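Local coordinates for protein flavin-dependent monooxygenase, oxygenase subunit HsaA (Rhodococcus sp., PDB 2RFQ) that hydroxylates the steroid-derived phenol 3-HSA at its ortho position, using reduced FMN and molecular oxygen, as the oxygenase component of a two-component monooxygenase of cholesterol catabolism, at residues A[339-344]-A[353-358]. Numbering follows the deposited sequence.
Sequences KLFESS and TPLQRF. With 1PS (3-pyridinium-1-ylpropane-1-sulfonate), chain E.
Leu-355 pushes its forked end against the backbone of helix 316-344, where CD2 lies 3.8 Å from CA of Phe-341 and 3.7 Å from CB of Ser-344. The other methyl, CD1, packs against CB of Leu-340 at 4.3 Å. What brings the fork across to helix 316-344 is the first torsion, with CG standing anti to the backbone N (chi1 178°). Phe-341 flanks the leucine, with CG of Leu-355 near the plane of its ring, at the edge. Further round that ring, CE1 comes 3.9 Å from CB of Gln-356, and Trp-359 stacks on the ring from the next turn of helix 354-365. The two helices run roughly antiparallel: the axes of the segments 339-344 and 354-358 are 142° apart and approach to 9.9 Å. They belong to the C-terminal helical domain of the acyl-CoA dehydrogenase fold, joined by a loop that carries Thr-347, a probable FMN ligand. Helix 233-266 backs the leucine contact through His-256 and Ala-252, while His-363 of a second subunit packs on Phe-341. In the ligand pocket Leu-355 N donates to O3 of the bound 3-pyridinium-1-ylpropane-1-sulfonate at 3.0 Å; because this N-H belongs to the first turn, the helix dipole probably helps hold the anion. Thr-353, at the N-cap position, lays CG2 3.8 Å from C2 of the pyridinium ring. Gln-356 is bent back at chi2, which carries NE2 to within 2.9 Å of Thr-353 O; this hydrogen bond lies in the carbonyl plane, on a lone pair, though the oxygen sits 23° out of the amide plane of Gln-356, whose OE1 accepts from Arg-360 NE.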
loop_
_atom_site.group_PDB
_atom_site.type_symbol
_atom_site.label_atom_id
_atom_site.label_comp_id
_atom_site.label_asym_id
_atom_site.label_seq_id
_atom_site.Cartn_x
_atom_site.Cartn_y
_atom_site.Cartn_z
ATOM N N LYS A 339 7.956 7.543 4.492
ATOM C CA LYS A 339 8.645 7.437 3.214
ATOM C C LYS A 339 9.962 8.196 3.278
ATOM O O LYS A 339 10.992 7.694 2.813
ATOM C CB LYS A 339 7.798 8.000 2.056
ATOM C CG LYS A 339 6.585 7.191 1.680
ATOM C CD LYS A 339 5.861 7.873 0.492
ATOM C CE LYS A 339 4.639 7.081 0.027
ATOM N NZ LYS A 339 3.633 6.809 1.134
ATOM N N LEU A 340 9.927 9.404 3.849
ATOM C CA LEU A 340 11.125 10.266 3.866
ATOM C C LEU A 340 12.188 9.682 4.800
ATOM O O LEU A 340 13.390 9.633 4.450
ATOM C CB LEU A 340 10.790 11.701 4.286
ATOM C CG LEU A 340 9.775 12.383 3.363
ATOM C CD1 LEU A 340 9.279 13.712 3.951
ATOM C CD2 LEU A 340 10.402 12.605 2.010
ATOM N N PHE A 341 11.752 9.239 5.975
ATOM C CA PHE A 341 12.681 8.690 6.964
ATOM C C PHE A 341 13.349 7.437 6.382
ATOM O O PHE A 341 14.577 7.262 6.474
ATOM C CB PHE A 341 11.896 8.393 8.255
ATOM C CG PHE A 341 12.700 7.721 9.333
ATOM C CD1 PHE A 341 13.815 8.329 9.876
ATOM C CD2 PHE A 341 12.326 6.459 9.800
ATOM C CE1 PHE A 341 14.557 7.693 10.899
ATOM C CE2 PHE A 341 13.063 5.819 10.824
ATOM C CZ PHE A 341 14.187 6.443 11.358
ATOM N N GLU A 342 12.549 6.575 5.758
ATOM C CA GLU A 342 13.075 5.357 5.116
ATOM C C GLU A 342 14.084 5.721 4.009
ATOM O O GLU A 342 15.153 5.139 3.911
ATOM C CB GLU A 342 11.966 4.492 4.531
ATOM C CG GLU A 342 12.499 3.162 3.922
ATOM C CD GLU A 342 11.415 2.323 3.213
ATOM O OE1 GLU A 342 10.330 2.851 2.893
ATOM O OE2 GLU A 342 11.664 1.138 2.936
ATOM N N SER A 343 13.712 6.668 3.157
ATOM C CA SER A 343 14.624 7.090 2.068
ATOM C C SER A 343 15.965 7.638 2.582
ATOM O O SER A 343 17.044 7.354 2.031
ATOM C CB SER A 343 13.933 8.161 1.233
ATOM O OG SER A 343 14.708 8.457 0.082
ATOM N N SER A 344 15.897 8.429 3.643
ATOM C CA SER A 344 17.088 9.057 4.196
ATOM C C SER A 344 18.121 8.028 4.679
ATOM O O SER A 344 19.325 8.250 4.566
ATOM C CB SER A 344 16.688 10.003 5.314
ATOM O OG SER A 344 17.820 10.686 5.780
ATOM N N THR A 353 18.751 14.682 15.681
ATOM C CA THR A 353 18.510 15.220 14.335
ATOM C C THR A 353 16.993 15.317 14.042
ATOM O O THR A 353 16.183 14.577 14.630
ATOM C CB THR A 353 19.246 14.428 13.253
ATOM O OG1 THR A 353 18.771 13.080 13.230
ATOM C CG2 THR A 353 20.791 14.477 13.504
ATOM N N PRO A 354 16.594 16.288 13.195
ATOM C CA PRO A 354 15.157 16.551 13.054
ATOM C C PRO A 354 14.272 15.432 12.485
ATOM O O PRO A 354 13.166 15.220 12.992
ATOM C CB PRO A 354 15.104 17.806 12.155
ATOM C CG PRO A 354 16.444 18.446 12.282
ATOM C CD PRO A 354 17.413 17.290 12.488
ATOM N N LEU A 355 14.731 14.703 11.473
ATOM C CA LEU A 355 13.779 13.842 10.766
ATOM C C LEU A 355 13.300 12.673 11.642
ATOM O O LEU A 355 12.072 12.359 11.654
ATOM C CB LEU A 355 14.349 13.381 9.437
ATOM C CG LEU A 355 13.523 12.439 8.576
ATOM C CD1 LEU A 355 12.175 13.064 8.165
ATOM C CD2 LEU A 355 14.334 12.083 7.308
ATOM N N GLN A 356 14.227 12.018 12.360
ATOM C CA GLN A 356 13.828 10.918 13.254
ATOM C C GLN A 356 12.897 11.435 14.367
ATOM O O GLN A 356 12.042 10.689 14.855
ATOM C CB GLN A 356 15.023 10.162 13.840
ATOM C CG GLN A 356 16.038 11.045 14.553
ATOM C CD GLN A 356 15.724 11.260 16.043
ATOM O OE1 GLN A 356 15.225 10.360 16.722
ATOM N NE2 GLN A 356 16.082 12.450 16.570
ATOM N N ARG A 357 13.090 12.696 14.775
ATOM C CA ARG A 357 12.197 13.297 15.786
ATOM C C ARG A 357 10.783 13.496 15.244
ATOM O O ARG A 357 9.814 13.146 15.920
ATOM C CB ARG A 357 12.766 14.618 16.307
ATOM C CG ARG A 357 12.101 15.039 17.616
ATOM C CD ARG A 357 12.569 16.406 18.031
ATOM N NE ARG A 357 13.999 16.399 18.321
ATOM C CZ ARG A 357 14.926 17.001 17.583
ATOM N NH1 ARG A 357 14.587 17.692 16.500
ATOM N NH2 ARG A 357 16.204 16.926 17.953
ATOM N N PHE A 358 10.649 14.079 14.042
ATOM C CA PHE A 358 9.322 14.235 13.442
ATOM C C PHE A 358 8.657 12.880 13.276
ATOM O O PHE A 358 7.446 12.750 13.452
ATOM C CB PHE A 358 9.451 14.902 12.083
ATOM C CG PHE A 358 9.732 16.400 12.149
ATOM C CD1 PHE A 358 8.855 17.277 12.820
ATOM C CD2 PHE A 358 10.840 16.931 11.482
ATOM C CE1 PHE A 358 9.100 18.663 12.832
ATOM C CE2 PHE A 358 11.115 18.311 11.508
ATOM C CZ PHE A 358 10.225 19.181 12.170
HETATM N N1 1PS E . 22.115 14.361 9.800
HETATM C C1 1PS E . 22.676 13.317 10.456
HETATM C C2 1PS E . 23.720 13.520 11.362
HETATM C C3 1PS E . 22.554 15.622 9.995
HETATM C C4 1PS E . 23.600 15.883 10.886
HETATM C C5 1PS E . 24.185 14.817 11.579
HETATM C C6 1PS E . 21.017 14.132 8.843
HETATM C C7 1PS E . 19.724 13.719 9.547
HETATM C C8 1PS E . 18.554 13.654 8.564
HETATM S S1 1PS E . 17.732 15.116 8.450
HETATM O O1 1PS E . 16.822 14.950 7.286
HETATM O O2 1PS E . 18.656 16.251 8.183
HETATM O O3 1PS E . 17.046 15.384 9.752
#